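Local coordinates for extracellular protein containing a SCP domain (Bacillus anthracis, PDB 4IFA), which is of unknown function but is an extracellular protein that joins a CAP-associated N-terminal region to an SCP domain of the cysteine-rich secretory protein family, at residues D49-M54 and A104-E109; W81-Y84 and Q90-Q93; H172-L177 and G310-L315; F225-I230 and D297-L302. All blocks are in the same frame, centred on the assembly; numbering follows the deposited sequence.

Contact 1 (D49-M54 and A104-E109); sequences DTVLNM and AYVAGE
Val51 meets strand 100-106 through purely apolar contacts. Its CG1 touches Ala104 CB at 3.6 Å and Val106 CG2 at 3.8 Å. The second branch, Val51 CG2, also approaches Val106 CG2, at 4.0 Å. Val51 CG1 lies anti to the backbone N (chi1 167°), which lets one methyl bridge two residues on the same face of the strand. Val51 and Val106 pass alongside one another, running opposite ways. Tyr105, between Ala104 and Val106, points to the other face of the sheet, where it touches Leu227.

This packs the short helical turn 51-54 onto the antiparallel sheet of the CAP-associated N-terminal region. Val51 also touches Val92 and Phe94 of the adjacent strand 92-97 and Trp66 of helix 59-66. All three touching residues are buried.

The polar bonds lie within 49-54. Thr50 and Asn53 form a capping box at the start of the turn. Asn53 N gives a hydrogen bond to Thr50 OG1 at 3.1 Å. In return, Thr50 N donates to Asn53 OD1 at 3.0 Å, nearly straight at 172°, with the donor above the carbonyl plane.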
# COMPACT_ATOMS: atom_id res chain seq x y z
N ASP A 49 -16.67 -6.49 -15.33
CA ASP A 49 -16.64 -6.79 -13.90
C ASP A 49 -15.73 -5.78 -13.21
O ASP A 49 -14.77 -5.27 -13.81
CB ASP A 49 -16.08 -8.20 -13.64
CG ASP A 49 -17.06 -9.30 -13.95
OD1 ASP A 49 -18.18 -9.03 -14.45
OD2 ASP A 49 -16.70 -10.46 -13.69
N THR A 50 -16.06 -5.50 -11.97
CA THR A 50 -15.26 -4.62 -11.14
C THR A 50 -14.22 -5.44 -10.38
O THR A 50 -14.30 -6.68 -10.33
CB THR A 50 -16.13 -3.95 -10.08
OG1 THR A 50 -16.73 -4.99 -9.30
CG2 THR A 50 -17.25 -3.07 -10.72
N VAL A 51 -13.26 -4.76 -9.80
CA VAL A 51 -12.25 -5.41 -8.93
C VAL A 51 -12.98 -6.18 -7.83
O VAL A 51 -12.66 -7.35 -7.58
CB VAL A 51 -11.33 -4.36 -8.30
CG1 VAL A 51 -10.50 -4.97 -7.19
CG2 VAL A 51 -10.47 -3.73 -9.37
N LEU A 52 -13.95 -5.58 -7.16
CA LEU A 52 -14.69 -6.28 -6.09
C LEU A 52 -15.35 -7.56 -6.59
O LEU A 52 -15.35 -8.59 -5.87
CB LEU A 52 -15.71 -5.38 -5.40
CG LEU A 52 -16.56 -6.04 -4.33
CD1 LEU A 52 -15.71 -6.68 -3.23
CD2 LEU A 52 -17.48 -4.95 -3.75
N ASN A 53 -15.92 -7.53 -7.81
CA ASN A 53 -16.55 -8.71 -8.43
C ASN A 53 -15.59 -9.88 -8.55
O ASN A 53 -16.02 -11.04 -8.62
CB ASN A 53 -17.07 -8.43 -9.87
CG ASN A 53 -18.28 -7.50 -9.97
OD1 ASN A 53 -18.50 -6.90 -11.05
ND2 ASN A 53 -19.10 -7.40 -8.91
N MSE A 54 -14.28 -9.60 -8.62
CA MSE A 54 -13.29 -10.68 -8.74
C MSE A 54 -13.01 -11.41 -7.41
O MSE A 54 -12.56 -12.57 -7.41
CB MSE A 54 -11.98 -10.12 -9.30
CG MSE A 54 -12.15 -9.22 -10.52
SE MSE A 54 -13.00 -10.14 -12.00
CE MSE A 54 -11.64 -11.17 -12.11
N ALA A 104 -7.56 -7.49 -2.75
CA ALA A 104 -7.09 -6.60 -3.82
C ALA A 104 -6.87 -5.23 -3.23
O ALA A 104 -7.54 -4.86 -2.28
CB ALA A 104 -8.10 -6.51 -5.00
N TYR A 105 -5.93 -4.50 -3.81
CA TYR A 105 -5.72 -3.11 -3.46
C TYR A 105 -5.81 -2.28 -4.74
O TYR A 105 -5.07 -2.49 -5.71
CB TYR A 105 -4.35 -2.89 -2.80
CG TYR A 105 -4.12 -1.44 -2.45
CD1 TYR A 105 -4.89 -0.84 -1.48
CD2 TYR A 105 -3.17 -0.66 -3.12
CE1 TYR A 105 -4.73 0.50 -1.15
CE2 TYR A 105 -3.03 0.71 -2.77
CZ TYR A 105 -3.81 1.25 -1.80
OH TYR A 105 -3.65 2.59 -1.40
N VAL A 106 -6.72 -1.29 -4.70
CA VAL A 106 -6.97 -0.34 -5.77
C VAL A 106 -6.36 1.00 -5.47
O VAL A 106 -6.62 1.57 -4.41
CB VAL A 106 -8.51 -0.15 -5.96
CG1 VAL A 106 -8.78 0.93 -7.01
CG2 VAL A 106 -9.17 -1.48 -6.34
N ALA A 107 -5.52 1.51 -6.39
CA ALA A 107 -4.96 2.86 -6.28
C ALA A 107 -5.23 3.73 -7.50
O ALA A 107 -5.13 4.95 -7.41
CB ALA A 107 -3.43 2.76 -6.06
N GLY A 108 -5.54 3.17 -8.66
CA GLY A 108 -5.75 3.96 -9.85
C GLY A 108 -6.97 4.83 -9.76
O GLY A 108 -8.06 4.36 -9.39
N GLU A 109 -6.81 6.10 -10.13
CA GLU A 109 -7.87 7.07 -10.03
C GLU A 109 -9.12 6.72 -10.81
O GLU A 109 -10.23 7.10 -10.40
CB GLU A 109 -7.36 8.46 -10.47
CG GLU A 109 -8.39 9.57 -10.26
CD GLU A 109 -7.84 11.00 -10.38
OE1 GLU A 109 -8.56 11.87 -10.94
OE2 GLU A 109 -6.72 11.28 -9.89

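Contact 2 (W81-Y84 and Q90-Q93)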
# COMPACT_ATOMS: atom_id res chain seq x y z
N TRP A 81 0.79 -11.61 -4.82
CA TRP A 81 0.27 -10.42 -5.47
C TRP A 81 0.43 -10.51 -6.98
O TRP A 81 1.55 -10.78 -7.49
CB TRP A 81 0.96 -9.15 -5.00
CG TRP A 81 0.70 -8.66 -3.62
CD1 TRP A 81 1.60 -8.58 -2.58
CD2 TRP A 81 -0.51 -8.07 -3.15
NE1 TRP A 81 1.01 -7.97 -1.50
CE2 TRP A 81 -0.27 -7.62 -1.83
CE3 TRP A 81 -1.77 -7.88 -3.71
CZ2 TRP A 81 -1.25 -6.99 -1.07
CZ3 TRP A 81 -2.73 -7.24 -2.95
CH2 TRP A 81 -2.47 -6.83 -1.63
N TRP A 82 -0.65 -10.26 -7.70
CA TRP A 82 -0.66 -10.15 -9.16
C TRP A 82 -0.81 -8.64 -9.37
O TRP A 82 -1.90 -8.07 -9.11
CB TRP A 82 -1.85 -10.91 -9.76
CG TRP A 82 -1.76 -12.40 -9.78
CD1 TRP A 82 -1.13 -13.22 -8.90
CD2 TRP A 82 -2.45 -13.24 -10.70
NE1 TRP A 82 -1.33 -14.54 -9.25
CE2 TRP A 82 -2.13 -14.58 -10.36
CE3 TRP A 82 -3.28 -12.99 -11.80
CZ2 TRP A 82 -2.64 -15.68 -11.08
CZ3 TRP A 82 -3.76 -14.08 -12.53
CH2 TRP A 82 -3.46 -15.41 -12.15
N VAL A 83 0.21 -7.99 -9.90
CA VAL A 83 0.25 -6.53 -9.97
C VAL A 83 0.01 -6.04 -11.39
O VAL A 83 0.70 -6.44 -12.32
CB VAL A 83 1.64 -6.04 -9.54
CG1 VAL A 83 1.74 -4.53 -9.57
CG2 VAL A 83 1.93 -6.53 -8.12
N TYR A 84 -0.95 -5.13 -11.54
CA TYR A 84 -1.31 -4.48 -12.79
C TYR A 84 -0.93 -2.99 -12.67
O TYR A 84 -1.76 -2.16 -12.31
CB TYR A 84 -2.81 -4.65 -13.06
CG TYR A 84 -3.18 -6.09 -13.30
CD1 TYR A 84 -3.24 -6.62 -14.58
CD2 TYR A 84 -3.43 -6.96 -12.22
CE1 TYR A 84 -3.54 -7.98 -14.80
CE2 TYR A 84 -3.72 -8.30 -12.43
CZ TYR A 84 -3.81 -8.80 -13.71
OH TYR A 84 -4.11 -10.14 -13.90
N GLN A 90 -5.03 3.11 -13.76
CA GLN A 90 -5.77 1.84 -13.62
C GLN A 90 -5.14 0.88 -12.58
O GLN A 90 -5.41 -0.32 -12.54
CB GLN A 90 -5.90 1.13 -14.98
CG GLN A 90 -6.50 1.98 -16.07
CD GLN A 90 -7.95 2.33 -15.86
OE1 GLN A 90 -8.67 1.70 -15.09
NE2 GLN A 90 -8.40 3.36 -16.57
N TYR A 91 -4.25 1.40 -11.73
CA TYR A 91 -3.46 0.53 -10.85
C TYR A 91 -4.30 -0.28 -9.92
O TYR A 91 -5.15 0.26 -9.18
CB TYR A 91 -2.45 1.37 -10.01
CG TYR A 91 -1.49 0.56 -9.18
CD1 TYR A 91 -0.18 0.45 -9.55
CD2 TYR A 91 -1.91 -0.14 -8.06
CE1 TYR A 91 0.72 -0.35 -8.84
CE2 TYR A 91 -1.04 -0.96 -7.34
CZ TYR A 91 0.27 -1.06 -7.74
OH TYR A 91 1.17 -1.82 -7.02
N VAL A 92 -4.10 -1.60 -9.99
CA VAL A 92 -4.70 -2.53 -9.07
C VAL A 92 -3.75 -3.71 -8.90
O VAL A 92 -2.96 -4.04 -9.81
CB VAL A 92 -6.09 -3.01 -9.53
CG1 VAL A 92 -6.05 -3.67 -10.87
CG2 VAL A 92 -6.74 -3.95 -8.50
N GLN A 93 -3.77 -4.28 -7.70
CA GLN A 93 -3.04 -5.53 -7.43
C GLN A 93 -3.99 -6.46 -6.70
O GLN A 93 -4.74 -6.06 -5.81
CB GLN A 93 -1.75 -5.25 -6.64
CG GLN A 93 -1.95 -4.51 -5.33
CD GLN A 93 -0.63 -4.14 -4.64
OE1 GLN A 93 0.20 -3.48 -5.26
NE2 GLN A 93 -0.47 -4.50 -3.36
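Tyr84 and Val92 form an antiparallel hydrogen-bonded pair in the hairpin of strands 80-84 and 92-97. Tyr84 N donates to Val92 O at 2.9 Å. The return bond from Val92 N to Tyr84 O is weak, at 3.3 Å. Val83 and Gln93 make the adjoining non-hydrogen-bonded pair, and the Val83 side chain runs alongside that of Gln93.

The tight part is on the face of Trp81, Val83 and Gln93. Gln93 NE2 sits over one face of the Trp81 indole, off-centre and nearer the ring's border, and comes within 3.5 Å of Trp81 CZ2. The amide is tilted 58° from the ring plane. With chi1 at 56°, Gln93 CG lies between the backbone N and the carbonyl carbon, and the chain then runs extended across the indole. Both ends of the amide are held. Tyr91 OH donates to Gln93 OE1 at 2.6 Å in the carbonyl plane, while Gln93 NE2 is hydrogen-bonded to Gln223 OE1. Val83 CG1 touches Tyr91 OH at 3.8 Å.

The other face is looser: Tyr84 CB meets Val92 CG1 at 4.0 Å. Tyr84 and Trp82 are partly exposed, and Gln90 at the turn end is exposed. Tyr84 OH bonds Gly67 O, and its ring meets Trp66 edge-to-face. Helix 59-66 packs on this side, while helix 210-234 packs against Trp81 and Tyr91. Strand 71-74 borders 80-84, and strand 100-106 borders 92-97.

Contact 3 (H172-L177 and G310-L315); sequences HFTHEL and GHRKNL
Phe173 and Thr174 meet one side chain of helix 309-315, Arg312. The contact joins a turn of the CAP-associated N-terminal region to a helix of the SCP domain. The turn links strands 164-171 and 176-183 and carries a G1 beta bulge, with His175 and Glu176 set together opposite Asp171.

Phe173 CD2 lies over one face of the Arg312 guanidinium, off-centre, and is 3.6 Å from Arg312 NH1. Relative to the phenyl ring, that nitrogen is at the edge, near the ring plane. The planes are 52° apart, so this is not a parallel stack. The aliphatic part of the arginine takes part too, with Arg312 CD 3.7 Å from Phe173 CD2. Thr174 adds its methyl, CG2, at 3.7 Å from Arg312 NH2. No hydrogen bond crosses between the two segments.

Asp171, just before the turn and outside both segments, organises both sides. Asp171 OD2 forms a salt bridge with Arg312 NH1, and Asp171 OD1 accepts from the backbone N of Phe173 and of Thr174. The Leu306 carbonyl also accepts from Arg312 NH1. The arginine reaches this site by a straight chain out to NE, starting at chi1 -178°. His172, next in the chain before Phe173, is hydrogen-bonded through ND1 to Asn307 OD1, and His172 CE1 sits 3.3 Å above the plane of the Phe173 ring.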
# COMPACT_ATOMS: atom_id res chain seq x y z
N HIS A 172 -6.03 12.15 5.09
CA HIS A 172 -6.84 12.96 6.04
C HIS A 172 -6.58 14.43 5.89
O HIS A 172 -7.35 15.24 6.43
CB HIS A 172 -6.66 12.55 7.51
CG HIS A 172 -5.50 13.18 8.20
ND1 HIS A 172 -4.22 12.69 8.11
CD2 HIS A 172 -5.44 14.25 9.03
CE1 HIS A 172 -3.41 13.44 8.84
NE2 HIS A 172 -4.13 14.40 9.42
N PHE A 173 -5.50 14.81 5.22
CA PHE A 173 -5.22 16.27 5.04
C PHE A 173 -6.12 16.84 3.95
O PHE A 173 -6.55 17.99 4.06
CB PHE A 173 -3.75 16.52 4.68
CG PHE A 173 -2.78 16.12 5.76
CD1 PHE A 173 -2.71 16.83 6.94
CD2 PHE A 173 -1.89 15.07 5.57
CE1 PHE A 173 -1.81 16.49 7.92
CE2 PHE A 173 -0.99 14.72 6.56
CZ PHE A 173 -0.94 15.42 7.72
N THR A 174 -6.40 16.05 2.93
CA THR A 174 -7.29 16.50 1.85
C THR A 174 -8.69 15.93 1.99
O THR A 174 -9.62 16.38 1.28
CB THR A 174 -6.76 16.13 0.49
OG1 THR A 174 -6.69 14.70 0.39
CG2 THR A 174 -5.33 16.73 0.27
N HIS A 175 -8.88 15.01 2.94
CA HIS A 175 -10.16 14.34 3.21
C HIS A 175 -10.65 13.49 2.04
O HIS A 175 -11.86 13.30 1.89
CB HIS A 175 -11.24 15.34 3.63
CG HIS A 175 -10.80 16.23 4.73
ND1 HIS A 175 -10.71 15.83 6.04
CD2 HIS A 175 -10.37 17.52 4.69
CE1 HIS A 175 -10.29 16.85 6.78
NE2 HIS A 175 -10.06 17.88 5.98
N GLU A 176 -9.76 12.99 1.21
CA GLU A 176 -10.14 12.23 0.02
C GLU A 176 -9.74 10.78 0.05
O GLU A 176 -8.66 10.40 0.55
CB GLU A 176 -9.57 12.93 -1.24
CG GLU A 176 -10.24 14.28 -1.46
CD GLU A 176 -9.80 15.06 -2.70
OE1 GLU A 176 -9.04 14.54 -3.51
OE2 GLU A 176 -10.30 16.20 -2.84
N LEU A 177 -10.61 9.93 -0.51
CA LEU A 177 -10.36 8.48 -0.67
C LEU A 177 -9.24 8.30 -1.70
O LEU A 177 -9.35 8.78 -2.83
CB LEU A 177 -11.64 7.79 -1.12
CG LEU A 177 -11.57 6.29 -1.29
CD1 LEU A 177 -11.38 5.64 0.07
CD2 LEU A 177 -12.85 5.81 -1.92
N GLY A 310 5.60 15.44 8.27
CA GLY A 310 7.02 15.43 7.94
C GLY A 310 7.36 14.49 6.81
O GLY A 310 8.23 14.78 5.95
N HIS A 311 6.71 13.35 6.81
CA HIS A 311 6.97 12.35 5.79
C HIS A 311 6.37 12.78 4.45
O HIS A 311 6.91 12.55 3.36
CB HIS A 311 6.41 11.00 6.21
CG HIS A 311 6.98 10.50 7.50
ND1 HIS A 311 6.50 10.87 8.74
CD2 HIS A 311 8.00 9.64 7.74
CE1 HIS A 311 7.21 10.27 9.68
NE2 HIS A 311 8.11 9.49 9.10
N ARG A 312 5.17 13.35 4.53
CA ARG A 312 4.47 13.90 3.36
C ARG A 312 5.29 14.95 2.64
O ARG A 312 5.27 15.03 1.41
CB ARG A 312 3.12 14.47 3.82
CG ARG A 312 2.22 15.04 2.73
CD ARG A 312 1.05 15.74 3.43
NE ARG A 312 0.01 16.20 2.50
CZ ARG A 312 -0.90 15.39 1.97
NH1 ARG A 312 -0.91 14.08 2.24
NH2 ARG A 312 -1.81 15.88 1.14
N LYS A 313 6.02 15.78 3.40
CA LYS A 313 6.89 16.78 2.79
C LYS A 313 7.87 16.11 1.81
O LYS A 313 8.11 16.66 0.73
CB LYS A 313 7.62 17.64 3.85
CG LYS A 313 6.69 18.60 4.58
CD LYS A 313 7.34 19.61 5.49
CE LYS A 313 6.22 20.34 6.30
NZ LYS A 313 5.09 20.87 5.47
N ASN A 314 8.44 14.94 2.16
CA ASN A 314 9.37 14.29 1.25
C ASN A 314 8.63 13.73 0.03
O ASN A 314 9.07 13.91 -1.11
CB ASN A 314 10.15 13.17 1.93
CG ASN A 314 11.17 13.67 2.91
OD1 ASN A 314 11.84 14.69 2.66
ND2 ASN A 314 11.31 12.95 4.01
N LEU A 315 7.47 13.11 0.26
CA LEU A 315 6.67 12.60 -0.85
C LEU A 315 6.35 13.65 -1.89
O LEU A 315 6.35 13.39 -3.08
CB LEU A 315 5.34 12.03 -0.34
CG LEU A 315 5.45 10.76 0.48
CD1 LEU A 315 4.08 10.46 1.14
CD2 LEU A 315 5.90 9.52 -0.30

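Contact 4 (F225-I230 and D297-L302); sequences FDLTNI and DGVAAL
Leu227 and Leu302 point at each other across helices 210-234 and 298-306 of the cysteine-rich secretory protein (SCP) domain. The two short segments run roughly the same way, with axes 10.3 Å apart at closest approach and a crossing angle of -38°. Leu302 CD2 presses on Leu227 CB at 3.4 Å, tighter than usual for two carbons. Leu302 CG is anti to its backbone N (chi1 179°), which carries both methyls across to the neighbouring helix.

The CD2 methyl of Leu302 lies against Leu227; CD1 makes the nearer approach to Thr228 OG1, at 3.6 Å, where the side chains cross at a slant. One turn earlier on helix 298-306, Val299 CG2 meets Leu227 CD1 at 3.6 Å. Leu227 is thus gripped at its CB by one residue and at its tip by another.

Asp297 caps the start of that helix: Ala300 N donates to Asp297 OD1 at 3.1 Å. Asp297 OD2 forms a salt bridge with Arg181 of the N-terminal region. Tyr105 of strand 100-106 touches Val299, and Tyr91 packs on Leu227, so the helices lie beside that region.

All four touching residues are buried, and no hydrogen bond joins the segments. Thr228 OG1 is hydrogen-bonded to Ile224 O of its own helix. Between 225-230 and 297-302 the packing is therefore essentially apolar, while a polar bond, Gly298 N to Asn220 OD1, ties the same two helices nearby.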
# COMPACT_ATOMS: atom_id res chain seq x y z
N PHE A 225 7.32 2.10 -4.41
CA PHE A 225 7.76 2.95 -5.51
C PHE A 225 6.64 3.39 -6.45
O PHE A 225 6.40 4.58 -6.66
CB PHE A 225 8.90 2.30 -6.27
CG PHE A 225 9.32 3.04 -7.49
CD1 PHE A 225 10.15 4.17 -7.40
CD2 PHE A 225 8.90 2.64 -8.74
CE1 PHE A 225 10.52 4.87 -8.55
CE2 PHE A 225 9.28 3.35 -9.88
CZ PHE A 225 10.10 4.46 -9.78
N ASP A 226 5.92 2.42 -6.98
CA ASP A 226 4.84 2.75 -7.91
C ASP A 226 3.74 3.58 -7.24
O ASP A 226 3.20 4.51 -7.84
CB ASP A 226 4.21 1.47 -8.47
CG ASP A 226 5.07 0.78 -9.46
OD1 ASP A 226 5.89 1.42 -10.14
OD2 ASP A 226 4.91 -0.47 -9.64
N LEU A 227 3.38 3.23 -6.00
CA LEU A 227 2.29 3.92 -5.32
C LEU A 227 2.74 5.33 -4.92
O LEU A 227 1.90 6.21 -4.80
CB LEU A 227 1.81 3.07 -4.14
CG LEU A 227 1.18 1.73 -4.52
CD1 LEU A 227 0.97 0.88 -3.24
CD2 LEU A 227 -0.14 2.00 -5.23
N THR A 228 4.04 5.53 -4.73
CA THR A 228 4.56 6.90 -4.47
C THR A 228 4.37 7.71 -5.76
O THR A 228 4.01 8.88 -5.67
CB THR A 228 6.04 6.90 -4.03
OG1 THR A 228 6.11 6.28 -2.73
CG2 THR A 228 6.59 8.30 -3.86
N ASN A 229 4.62 7.13 -6.92
CA ASN A 229 4.42 7.84 -8.18
C ASN A 229 2.93 8.15 -8.43
O ASN A 229 2.61 9.17 -9.03
CB ASN A 229 5.11 7.18 -9.35
CG ASN A 229 6.58 7.50 -9.40
OD1 ASN A 229 6.97 8.59 -8.99
ND2 ASN A 229 7.40 6.58 -9.90
N ILE A 230 2.02 7.30 -7.95
CA ILE A 230 0.58 7.62 -8.00
C ILE A 230 0.29 8.87 -7.17
O ILE A 230 -0.46 9.75 -7.59
CB ILE A 230 -0.26 6.41 -7.60
CG1 ILE A 230 -0.16 5.39 -8.73
CG2 ILE A 230 -1.70 6.80 -7.27
CD1 ILE A 230 -0.90 4.13 -8.51
N ASP A 297 2.30 -4.19 5.55
CA ASP A 297 2.92 -4.25 4.25
C ASP A 297 3.26 -2.87 3.73
O ASP A 297 3.04 -1.87 4.42
CB ASP A 297 2.08 -5.10 3.26
CG ASP A 297 0.68 -4.51 2.94
OD1 ASP A 297 0.43 -3.32 3.27
OD2 ASP A 297 -0.12 -5.25 2.33
N GLY A 298 3.82 -2.80 2.52
CA GLY A 298 4.26 -1.54 1.94
C GLY A 298 3.13 -0.57 1.72
O GLY A 298 3.31 0.65 1.94
N VAL A 299 1.98 -1.05 1.26
CA VAL A 299 0.77 -0.24 1.09
C VAL A 299 0.44 0.46 2.39
O VAL A 299 0.21 1.68 2.42
CB VAL A 299 -0.41 -1.10 0.60
CG1 VAL A 299 -1.73 -0.30 0.70
CG2 VAL A 299 -0.15 -1.58 -0.83
N ALA A 300 0.45 -0.27 3.51
CA ALA A 300 0.13 0.31 4.80
C ALA A 300 1.17 1.31 5.26
O ALA A 300 0.84 2.42 5.76
CB ALA A 300 -0.04 -0.81 5.86
N ALA A 301 2.45 1.00 5.06
CA ALA A 301 3.51 1.96 5.43
C ALA A 301 3.38 3.25 4.67
O ALA A 301 3.48 4.33 5.26
CB ALA A 301 4.91 1.38 5.18
N LEU A 302 3.16 3.18 3.37
CA LEU A 302 3.06 4.39 2.55
C LEU A 302 1.85 5.27 3.00
O LEU A 302 1.93 6.52 3.01
CB LEU A 302 2.97 4.04 1.06
CG LEU A 302 2.83 5.20 0.10
CD1 LEU A 302 4.02 6.14 0.21
CD2 LEU A 302 2.73 4.62 -1.30

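Overall arrangement
Contacts 1, 2 and 4 are buried, while contact 3 is only partly so. Contacts 1 and 2 serve the same sheet, where strands 92-97 and 100-106 are neighbours. Contact 3 reaches it too, through strand 176-183 beside 100-106. Contact 1 is apolar packing on the sheet; contact 2 adds strand pairing and an amide over an indole. Contact 4 is an apolar helix pair whose centre lies about 5 Å from the centre of the chain. Its Ile230 meets Tyr91 of contact 2 and Ala107 of contact 1, so the two family regions pack together there. Contact 3 joins the same regions nearer the surface, through an arginine. Leu315, on its helix, packs against Thr228 and Leu302 of contact 4.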